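PDB 6E0S: MEM-A1 from Soil metagenome, which probably hydrolyses the beta-lactam ring of antibiotics as a zinc-dependent subclass B3 metallo-beta-lactamase. Local coordinates for residues A[164-169]-A[173-178]; A[245-250]-A[256-261]; A[133-138]-A[198-203]. All blocks are in the same frame, centred on the assembly; numbering follows the deposited sequence.

Contact 1. Residues A[164-169]-A[173-178]. With ZN (zinc ion), chain B.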
loop_
_atom_site.group_PDB
_atom_site.type_symbol
_atom_site.label_atom_id
_atom_site.label_comp_id
_atom_site.label_asym_id
_atom_site.label_seq_id
_atom_site.Cartn_x
_atom_site.Cartn_y
_atom_site.Cartn_z
ATOM N N ARG A 164 9.565 -4.009 -1.752
ATOM C CA ARG A 164 9.843 -3.972 -3.187
ATOM C C ARG A 164 9.568 -2.558 -3.677
ATOM O O ARG A 164 8.408 -2.168 -3.823
ATOM C CB ARG A 164 8.999 -4.998 -3.956
ATOM C CG ARG A 164 9.239 -6.449 -3.483
ATOM C CD ARG A 164 10.667 -6.894 -3.780
ATOM N NE ARG A 164 11.033 -6.853 -5.211
ATOM C CZ ARG A 164 10.890 -7.863 -6.076
ATOM N NH1 ARG A 164 10.385 -9.029 -5.678
ATOM N NH2 ARG A 164 11.259 -7.714 -7.343
ATOM N N TYR A 165 10.624 -1.794 -3.934
ATOM C CA TYR A 165 10.431 -0.424 -4.389
ATOM C C TYR A 165 9.617 -0.432 -5.681
ATOM O O TYR A 165 9.967 -1.123 -6.642
ATOM C CB TYR A 165 11.797 0.236 -4.615
ATOM C CG TYR A 165 12.472 0.814 -3.381
ATOM C CD1 TYR A 165 12.171 0.364 -2.108
ATOM C CD2 TYR A 165 13.465 1.789 -3.520
ATOM C CE1 TYR A 165 12.805 0.942 -0.960
ATOM C CE2 TYR A 165 14.119 2.342 -2.411
ATOM C CZ TYR A 165 13.786 1.918 -1.139
ATOM O OH TYR A 165 14.436 2.482 -0.055
ATOM N N THR A 166 8.523 0.326 -5.707
ATOM C CA THR A 166 7.713 0.482 -6.919
ATOM C C THR A 166 7.337 1.948 -7.094
ATOM O O THR A 166 6.152 2.310 -7.086
ATOM C CB THR A 166 6.459 -0.393 -6.861
ATOM O OG1 THR A 166 5.721 -0.100 -5.666
ATOM C CG2 THR A 166 6.821 -1.883 -6.912
ATOM N N PRO A 167 8.324 2.825 -7.256
ATOM C CA PRO A 167 8.011 4.245 -7.454
ATOM C C PRO A 167 7.404 4.515 -8.833
ATOM O O PRO A 167 7.476 3.694 -9.764
ATOM C CB PRO A 167 9.368 4.928 -7.311
ATOM C CG PRO A 167 10.386 3.872 -7.783
ATOM C CD PRO A 167 9.780 2.568 -7.277
ATOM N N GLY A 168 6.780 5.701 -8.944
ATOM C CA GLY A 168 6.272 6.213 -10.212
ATOM C C GLY A 168 4.991 6.992 -9.964
ATOM O O GLY A 168 4.845 8.149 -10.389
ATOM N N HIS A 169 4.053 6.355 -9.251
ATOM C CA HIS A 169 2.940 7.106 -8.677
ATOM C C HIS A 169 3.448 8.169 -7.705
ATOM O O HIS A 169 2.974 9.313 -7.724
ATOM C CB HIS A 169 1.957 6.157 -7.984
ATOM C CG HIS A 169 0.701 6.834 -7.506
ATOM N ND1 HIS A 169 -0.301 7.214 -8.364
ATOM C CD2 HIS A 169 0.279 7.175 -6.261
ATOM C CE1 HIS A 169 -1.272 7.801 -7.681
ATOM N NE2 HIS A 169 -0.943 7.797 -6.404
ATOM N N GLY A 173 7.135 5.184 -3.559
ATOM C CA GLY A 173 6.178 4.088 -3.430
ATOM C C GLY A 173 6.849 2.733 -3.232
ATOM O O GLY A 173 7.880 2.423 -3.845
ATOM N N VAL A 174 6.231 1.903 -2.375
ATOM C CA VAL A 174 6.757 0.572 -2.039
ATOM C C VAL A 174 5.610 -0.431 -2.046
ATOM O O VAL A 174 4.530 -0.178 -1.486
ATOM C CB VAL A 174 7.481 0.528 -0.669
ATOM C CG1 VAL A 174 7.948 -0.920 -0.349
ATOM C CG2 VAL A 174 8.647 1.522 -0.630
ATOM N N SER A 175 5.826 -1.558 -2.723
ATOM C CA SER A 175 4.949 -2.715 -2.600
ATOM C C SER A 175 5.611 -3.721 -1.656
ATOM O O SER A 175 6.833 -3.818 -1.601
ATOM C CB SER A 175 4.676 -3.346 -3.965
ATOM O OG SER A 175 4.114 -2.361 -4.850
ATOM N N TRP A 176 4.792 -4.484 -0.932
ATOM C CA TRP A 176 5.263 -5.347 0.145
ATOM C C TRP A 176 4.846 -6.799 -0.077
ATOM O O TRP A 176 3.697 -7.078 -0.449
ATOM C CB TRP A 176 4.715 -4.839 1.479
ATOM C CG TRP A 176 5.106 -3.447 1.796
ATOM C CD1 TRP A 176 4.386 -2.300 1.505
ATOM C CD2 TRP A 176 6.273 -3.028 2.493
ATOM N NE1 TRP A 176 5.052 -1.201 2.006
ATOM C CE2 TRP A 176 6.200 -1.620 2.625
ATOM C CE3 TRP A 176 7.374 -3.699 3.037
ATOM C CZ2 TRP A 176 7.199 -0.879 3.268
ATOM C CZ3 TRP A 176 8.350 -2.968 3.673
ATOM C CH2 TRP A 176 8.250 -1.563 3.789
ATOM N N THR A 177 5.758 -7.744 0.157
ATOM C CA THR A 177 5.440 -9.149 -0.105
ATOM C C THR A 177 5.785 -10.018 1.110
ATOM O O THR A 177 6.728 -9.738 1.860
ATOM C CB THR A 177 6.160 -9.696 -1.346
ATOM O OG1 THR A 177 7.567 -9.696 -1.104
ATOM C CG2 THR A 177 5.879 -8.837 -2.600
ATOM N N TRP A 178 4.986 -11.066 1.317
ATOM C CA TRP A 178 5.206 -11.998 2.422
ATOM C C TRP A 178 4.438 -13.272 2.115
ATOM O O TRP A 178 3.657 -13.336 1.166
ATOM C CB TRP A 178 4.784 -11.423 3.794
ATOM C CG TRP A 178 3.298 -11.154 3.987
ATOM C CD1 TRP A 178 2.439 -11.851 4.788
ATOM C CD2 TRP A 178 2.527 -10.078 3.425
ATOM N NE1 TRP A 178 1.184 -11.301 4.736
ATOM C CE2 TRP A 178 1.209 -10.218 3.899
ATOM C CE3 TRP A 178 2.815 -9.026 2.542
ATOM C CZ2 TRP A 178 0.185 -9.342 3.533
ATOM C CZ3 TRP A 178 1.787 -8.154 2.185
ATOM C CH2 TRP A 178 0.505 -8.309 2.683
HETATM ZN ZN ZN B . -1.328 8.488 -4.259
HETATM O O HOH W 1 9.361 -10.065 -3.385
HETATM O O HOH W 2 -3.162 9.160 -4.065
#

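Contact 2. Residues A[245-250]-A[256-261]. With PO4 (phosphate ion), chain D.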
loop_
_atom_site.group_PDB
_atom_site.type_symbol
_atom_site.label_atom_id
_atom_site.label_comp_id
_atom_site.label_asym_id
_atom_site.label_seq_id
_atom_site.Cartn_x
_atom_site.Cartn_y
_atom_site.Cartn_z
ATOM N N ARG A 245 -14.518 -8.207 -5.666
ATOM C CA ARG A 245 -14.991 -9.320 -6.483
ATOM C C ARG A 245 -14.534 -10.656 -5.900
ATOM O O ARG A 245 -15.312 -11.611 -5.832
ATOM C CB ARG A 245 -14.518 -9.176 -7.934
ATOM C CG ARG A 245 -14.887 -10.388 -8.769
ATOM C CD ARG A 245 -14.423 -10.307 -10.215
ATOM N NE ARG A 245 -12.974 -10.142 -10.369
ATOM C CZ ARG A 245 -12.054 -11.086 -10.129
ATOM N NH1 ARG A 245 -12.401 -12.297 -9.705
ATOM N NH2 ARG A 245 -10.768 -10.814 -10.309
ATOM N N ARG A 246 -13.284 -10.729 -5.445
ATOM C CA ARG A 246 -12.786 -11.983 -4.884
ATOM C C ARG A 246 -13.388 -12.249 -3.508
ATOM O O ARG A 246 -13.781 -13.378 -3.202
ATOM C CB ARG A 246 -11.261 -11.947 -4.789
ATOM C CG ARG A 246 -10.544 -12.000 -6.132
ATOM C CD ARG A 246 -9.014 -12.135 -5.933
ATOM N NE ARG A 246 -8.398 -10.813 -5.914
ATOM C CZ ARG A 246 -7.617 -10.346 -4.945
ATOM N NH1 ARG A 246 -7.295 -11.104 -3.884
ATOM N NH2 ARG A 246 -7.160 -9.100 -5.046
ATOM N N GLN A 247 -13.448 -11.215 -2.650
ATOM C CA GLN A 247 -13.979 -11.408 -1.302
ATOM C C GLN A 247 -15.427 -11.841 -1.337
ATOM O O GLN A 247 -15.901 -12.504 -0.406
ATOM C CB GLN A 247 -13.864 -10.115 -0.492
ATOM C CG GLN A 247 -14.124 -10.271 1.033
ATOM C CD GLN A 247 -15.566 -10.110 1.437
ATOM O OE1 GLN A 247 -16.335 -9.371 0.816
ATOM N NE2 GLN A 247 -15.962 -10.843 2.472
ATOM N N ALA A 248 -16.148 -11.452 -2.392
ATOM C CA ALA A 248 -17.543 -11.803 -2.581
ATOM C C ALA A 248 -17.762 -13.294 -2.731
ATOM O O ALA A 248 -18.914 -13.727 -2.712
ATOM C CB ALA A 248 -18.081 -11.075 -3.821
ATOM N N ARG A 249 -16.698 -14.074 -2.921
ATOM C CA ARG A 249 -16.779 -15.520 -3.000
ATOM C C ARG A 249 -16.299 -16.229 -1.735
ATOM O O ARG A 249 -16.358 -17.467 -1.700
ATOM C CB ARG A 249 -15.977 -16.024 -4.219
ATOM C CG ARG A 249 -16.250 -15.256 -5.526
ATOM C CD ARG A 249 -15.669 -15.960 -6.769
ATOM N NE ARG A 249 -16.303 -17.254 -6.993
ATOM C CZ ARG A 249 -15.834 -18.197 -7.815
ATOM N NH1 ARG A 249 -14.697 -18.004 -8.483
ATOM N NH2 ARG A 249 -16.493 -19.351 -7.947
ATOM N N GLN A 250 -15.802 -15.479 -0.726
ATOM C CA GLN A 250 -15.308 -16.080 0.518
ATOM C C GLN A 250 -16.373 -16.962 1.151
ATOM O O GLN A 250 -16.070 -18.035 1.692
ATOM C CB GLN A 250 -14.864 -14.968 1.494
ATOM C CG GLN A 250 -14.066 -15.387 2.764
ATOM C CD GLN A 250 -13.687 -14.187 3.688
ATOM O OE1 GLN A 250 -14.170 -13.078 3.514
ATOM N NE2 GLN A 250 -12.833 -14.437 4.682
ATOM N N ALA A 256 -9.602 -19.550 -0.197
ATOM C CA ALA A 256 -9.261 -19.711 -1.609
ATOM C C ALA A 256 -9.941 -18.663 -2.499
ATOM O O ALA A 256 -9.483 -18.433 -3.622
ATOM C CB ALA A 256 -9.639 -21.113 -2.080
ATOM N N ALA A 257 -11.024 -18.029 -2.033
ATOM C CA ALA A 257 -11.640 -16.960 -2.815
ATOM C C ALA A 257 -10.634 -15.877 -3.167
ATOM O O ALA A 257 -10.761 -15.222 -4.205
ATOM C CB ALA A 257 -12.806 -16.346 -2.052
ATOM N N PHE A 258 -9.634 -15.671 -2.312
ATOM C CA PHE A 258 -8.681 -14.589 -2.521
ATOM C C PHE A 258 -7.568 -14.961 -3.471
ATOM O O PHE A 258 -6.860 -14.059 -3.936
ATOM C CB PHE A 258 -8.086 -14.140 -1.176
ATOM C CG PHE A 258 -9.113 -13.575 -0.249
ATOM C CD1 PHE A 258 -9.645 -12.320 -0.488
ATOM C CD2 PHE A 258 -9.559 -14.290 0.844
ATOM C CE1 PHE A 258 -10.609 -11.787 0.371
ATOM C CE2 PHE A 258 -10.517 -13.771 1.693
ATOM C CZ PHE A 258 -11.052 -12.518 1.444
ATOM N N ILE A 259 -7.394 -16.256 -3.766
ATOM C CA ILE A 259 -6.253 -16.719 -4.549
ATOM C C ILE A 259 -6.528 -16.558 -6.034
ATOM O O ILE A 259 -7.542 -17.041 -6.550
ATOM C CB ILE A 259 -5.920 -18.184 -4.217
ATOM C CG1 ILE A 259 -5.440 -18.259 -2.757
ATOM C CG2 ILE A 259 -4.874 -18.722 -5.216
ATOM C CD1 ILE A 259 -5.099 -19.662 -2.262
ATOM N N ASP A 260 -5.599 -15.904 -6.730
ATOM C CA ASP A 260 -5.673 -15.775 -8.186
ATOM C C ASP A 260 -4.269 -15.409 -8.657
ATOM O O ASP A 260 -3.860 -14.249 -8.530
ATOM C CB ASP A 260 -6.677 -14.718 -8.612
ATOM C CG ASP A 260 -6.805 -14.621 -10.130
ATOM O OD1 ASP A 260 -7.836 -14.107 -10.593
ATOM O OD2 ASP A 260 -5.892 -15.077 -10.858
ATOM N N ARG A 261 -3.565 -16.381 -9.235
ATOM C CA ARG A 261 -2.167 -16.132 -9.554
ATOM C C ARG A 261 -1.977 -15.212 -10.750
ATOM O O ARG A 261 -0.829 -14.846 -11.044
ATOM C CB ARG A 261 -1.438 -17.466 -9.761
ATOM C CG ARG A 261 -1.146 -18.185 -8.421
ATOM C CD ARG A 261 -0.135 -19.345 -8.558
ATOM N NE ARG A 261 1.153 -18.920 -9.105
ATOM C CZ ARG A 261 2.124 -18.344 -8.391
ATOM N NH1 ARG A 261 1.978 -18.113 -7.085
ATOM N NH2 ARG A 261 3.254 -18.000 -8.982
HETATM P P PO4 D . -14.191 -4.666 -7.246
HETATM O O1 PO4 D . -13.547 -4.569 -8.626
HETATM O O2 PO4 D . -13.423 -5.635 -6.395
HETATM O O3 PO4 D . -14.173 -3.281 -6.623
HETATM O O4 PO4 D . -15.618 -5.165 -7.394
HETATM O O HOH W 3 -10.026 -13.995 -9.336
#

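Contact 3. Residues A[133-138]-A[198-203]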
loop_
_atom_site.group_PDB
_atom_site.type_symbol
_atom_site.label_atom_id
_atom_site.label_comp_id
_atom_site.label_asym_id
_atom_site.label_seq_id
_atom_site.Cartn_x
_atom_site.Cartn_y
_atom_site.Cartn_z
ATOM N N TYR A 133 2.462 17.172 -6.842
ATOM C CA TYR A 133 2.844 18.325 -6.023
ATOM C C TYR A 133 2.009 19.544 -6.394
ATOM O O TYR A 133 1.860 19.899 -7.574
ATOM C CB TYR A 133 4.330 18.658 -6.183
ATOM C CG TYR A 133 4.734 19.901 -5.405
ATOM C CD1 TYR A 133 4.970 21.107 -6.043
ATOM C CD2 TYR A 133 4.843 19.857 -4.018
ATOM C CE1 TYR A 133 5.321 22.246 -5.312
ATOM C CE2 TYR A 133 5.195 20.973 -3.283
ATOM C CZ TYR A 133 5.427 22.161 -3.933
ATOM O OH TYR A 133 5.772 23.253 -3.193
ATOM N N GLY A 134 1.465 20.200 -5.375
ATOM C CA GLY A 134 0.579 21.321 -5.561
ATOM C C GLY A 134 -0.863 21.010 -5.218
ATOM O O GLY A 134 -1.595 21.907 -4.778
ATOM N N GLU A 135 -1.297 19.778 -5.440
ATOM C CA GLU A 135 -2.655 19.390 -5.097
ATOM C C GLU A 135 -2.700 18.413 -3.937
ATOM O O GLU A 135 -3.758 17.839 -3.670
ATOM C CB GLU A 135 -3.345 18.820 -6.334
ATOM C CG GLU A 135 -3.214 19.793 -7.487
ATOM C CD GLU A 135 -4.148 19.472 -8.625
ATOM O OE1 GLU A 135 -5.179 18.817 -8.365
ATOM O OE2 GLU A 135 -3.841 19.855 -9.774
ATOM N N LEU A 136 -1.574 18.242 -3.203
ATOM C CA LEU A 136 -1.486 17.311 -2.063
ATOM C C LEU A 136 -1.572 18.047 -0.735
ATOM O O LEU A 136 -0.885 19.060 -0.539
ATOM C CB LEU A 136 -0.186 16.516 -2.104
ATOM C CG LEU A 136 -0.042 15.543 -3.256
ATOM C CD1 LEU A 136 1.416 15.009 -3.304
ATOM C CD2 LEU A 136 -1.030 14.399 -3.155
ATOM N N PRO A 137 -2.425 17.567 0.174
ATOM C CA PRO A 137 -2.502 18.191 1.496
ATOM C C PRO A 137 -1.311 17.806 2.343
ATOM O O PRO A 137 -0.718 16.728 2.156
ATOM C CB PRO A 137 -3.807 17.605 2.081
ATOM C CG PRO A 137 -4.524 17.026 0.954
ATOM C CD PRO A 137 -3.495 16.589 -0.044
ATOM N N PRO A 138 -0.951 18.622 3.321
ATOM C CA PRO A 138 0.078 18.200 4.279
ATOM C C PRO A 138 -0.472 17.118 5.189
ATOM O O PRO A 138 -1.692 16.964 5.349
ATOM C CB PRO A 138 0.386 19.477 5.065
ATOM C CG PRO A 138 -0.917 20.278 4.978
ATOM C CD PRO A 138 -1.501 19.951 3.626
ATOM N N PHE A 198 -0.688 9.408 -12.446
ATOM C CA PHE A 198 -1.618 10.504 -12.211
ATOM C C PHE A 198 -0.806 11.737 -11.846
ATOM O O PHE A 198 0.125 11.645 -11.045
ATOM C CB PHE A 198 -2.614 10.144 -11.100
ATOM C CG PHE A 198 -3.685 11.165 -10.926
ATOM C CD1 PHE A 198 -3.556 12.165 -9.976
ATOM C CD2 PHE A 198 -4.806 11.166 -11.751
ATOM C CE1 PHE A 198 -4.549 13.142 -9.831
ATOM C CE2 PHE A 198 -5.802 12.137 -11.609
ATOM C CZ PHE A 198 -5.670 13.125 -10.651
ATOM N N ALA A 199 -1.142 12.883 -12.436
ATOM C CA ALA A 199 -0.299 14.065 -12.275
ATOM C C ALA A 199 -1.132 15.315 -12.037
ATOM O O ALA A 199 -2.198 15.488 -12.635
ATOM C CB ALA A 199 0.592 14.311 -13.508
ATOM N N ALA A 200 -0.633 16.185 -11.169
ATOM C CA ALA A 200 -1.174 17.534 -11.045
ATOM C C ALA A 200 -0.403 18.485 -11.949
ATOM O O ALA A 200 0.826 18.393 -12.056
ATOM C CB ALA A 200 -1.103 18.010 -9.597
ATOM N N LYS A 201 -1.130 19.388 -12.611
ATOM C CA LYS A 201 -0.483 20.406 -13.425
ATOM C C LYS A 201 0.533 21.174 -12.579
ATOM O O LYS A 201 0.221 21.575 -11.447
ATOM C CB LYS A 201 -1.529 21.369 -14.003
ATOM C CG LYS A 201 -2.573 20.688 -14.896
ATOM C CD LYS A 201 -3.611 21.694 -15.437
ATOM C CE LYS A 201 -5.035 21.414 -14.919
ATOM N NZ LYS A 201 -5.306 22.002 -13.572
ATOM N N PRO A 202 1.750 21.423 -13.092
ATOM C CA PRO A 202 2.151 21.201 -14.476
ATOM C C PRO A 202 2.981 19.945 -14.708
ATOM O O PRO A 202 3.721 19.911 -15.691
ATOM C CB PRO A 202 3.004 22.430 -14.761
ATOM C CG PRO A 202 3.732 22.641 -13.446
ATOM C CD PRO A 202 2.797 22.152 -12.348
ATOM N N PHE A 203 2.874 18.946 -13.838
ATOM C CA PHE A 203 3.747 17.780 -13.936
ATOM C C PHE A 203 3.407 16.956 -15.177
ATOM O O PHE A 203 2.232 16.758 -15.507
ATOM C CB PHE A 203 3.616 16.919 -12.687
ATOM C CG PHE A 203 4.614 15.798 -12.624
ATOM C CD1 PHE A 203 5.840 15.980 -12.013
ATOM C CD2 PHE A 203 4.323 14.561 -13.176
ATOM C CE1 PHE A 203 6.756 14.949 -11.963
ATOM C CE2 PHE A 203 5.246 13.531 -13.139
ATOM C CZ PHE A 203 6.456 13.732 -12.532
HETATM O O HOH W 4 1.136 22.252 -8.931
HETATM O O HOH W 5 2.610 19.066 -9.883
HETATM O O HOH W 6 -2.350 21.905 -10.111
HETATM O O HOH W 7 -4.078 19.244 -12.351
#

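Contact 1. Residues A[164-169]-A[173-178]
The antiparallel beta hairpin of strands 159-165 and 174-182 comes together where Arg164 pairs with Ser175 and Tyr165 with Val174, just before the connecting loop carries His169 to a zinc ion. Arg164 and Ser175 form a hydrogen-bonded pair, with Arg164 N to Ser175 O at 2.7 Å and Ser175 N to Arg164 O at 2.9 Å. Beyond the strand end, Thr166 N reaches Gly173 O at 2.9 Å from above the carbonyl plane, 39° out of it, so the pairing runs on into the loop. In torsion, Thr166 OG1 sits between the directions of the backbone N and the carbonyl carbon (chi1 55°), and from there it meets Ser175 OG at 2.9 Å; Ser175 OG is gripped a second time by Asp193 N. On the other face of the sheet, Val174 CG2 approaches Tyr165 CD1 obliquely at 4.0 Å, while Tyr165 OH is hydrogen-bonded to Val148 O and Val115 N. Water 1 accepts from Arg164 NH1 and bridges to Thr177 OG1. In the loop, His169 NE2 binds zinc at 2.3 Å, and its ND1 is bonded to Asn196 O, which helps fix the ring's rotation; His91 and His93 complete the protein ligands of this metal. Helix 214-226 packs on Arg164, Thr166 and Pro167, and strand 185-192 continues the sheet beside 174-182.

Contact 2. Residues A[245-250]-A[256-261]
Ala257 presses its methyl group against the chain around the type I beta turn from Gln247 to Gln250: CB lies 3.3 Å from Arg246 O and 3.4 Å from Gln250 N. CB of Arg249 also packs against the same methyl. The carbonyl of Ala257 in turn faces the aliphatic start of the Arg246 side chain, its O 3.4 Å from Arg246 CB.

Phe258 follows, its ring reaching back to the glutamines. Gln247, whose CG stands anti to the backbone N before the chain bends at chi2, runs alongside it, pointing the same way, with CB 3.8 Å from Phe258 CE1. Gln250 instead comes to the ring edge, its amide turned 72° from the ring plane and its CD 3.8 Å from Phe258 CE2. In this conformer of Gln250, Gln247 NE2 donates to Gln250 OE1 at 3.0 Å, nearly straight at 162°, tying the two amides together beside the ring. In the Arg246 conformer described, the carbonyl of Phe258 accepts from Arg246 NH1 at 3.0 Å, in the carbonyl plane and on a lone pair, although the bond is bent at 138°. Arg246 NH2 is there engaged by Leu233 O and Gly241 O, so this conformer links the loop to strand 232-235.

At Asp260 the contact becomes water-mediated. Water 3 donates to OD1 and accepts from Arg245 NH1, whereas NH2 of this arginine forms a salt bridge with Asp242. OD2 of Asp260 bonds to Gln262 N. This is side-chain capping at the turn leading into helix 263-285, at the end of a 3-10 turn and loop that follow helix 250-253 and whose Phe258 ring also packs on Val33 and Ile232, from strands of the two different sheets.

Contact 3. Residues A[133-138]-A[198-203]
Two irregular loops, one between helix 115-123 and strand 145-148, the other between strand 185-192 and helix 214-226, approach with their backbones well apart, the CA atoms of Glu135 and Ala200 being 6.4 Å from each other. The direct touch is mainly that of the Glu135 side chain, about 11 Å from a zinc ion, against the methyl of Ala200. With CG beside the backbone N (chi1 -52°) and the rest of the chain extended, Glu135 lies along the methyl: CG comes within 3.5 Å of Ala200 CB and OE2 within 3.3 Å of that same CB. The polar links pass through waters. Water 6 donates both to Glu135 OE2, at 2.6 Å, and to Lys201 O. Water 7 also donates to OE2 and accepts from Lys201 N, with a weak additional bond from Lys201 NZ. Two residues earlier, Tyr133 O takes hydrogens from waters 4 and 5; water 4 also donates to Lys201 O and water 5 to Ala200 O. A backbone hydrogen bond joins Ala200 to Pro131, just before 133-138. Glu135 OE2 stays 4.6 Å from Lys201 NZ, too far for a salt bridge. Hydrated carbonyls and a water-bound carboxylate thus imply a solvent-mediated joint.

Overall arrangement
From the N terminus, contact 3 opens first, at 133-138 in the loop before strand 145-148, and closes only at 198-203, in the loop before helix 214-226. Contact 1 lies wholly within this long excursion and closes a short hairpin loop between 164-169 and 173-178. Contact 2 opens after both have closed, its short loop running from 245-250 to 256-261. Contact 1 pairs strands 159-165 and 174-182 of the five-stranded sheet, beside the zinc-binding loop. Contact 2 joins helix 243-247 and the turn after it to the loop ahead of helix 263-285, on the other side of the chain's centre from contact 3, their centres about 35 Å apart.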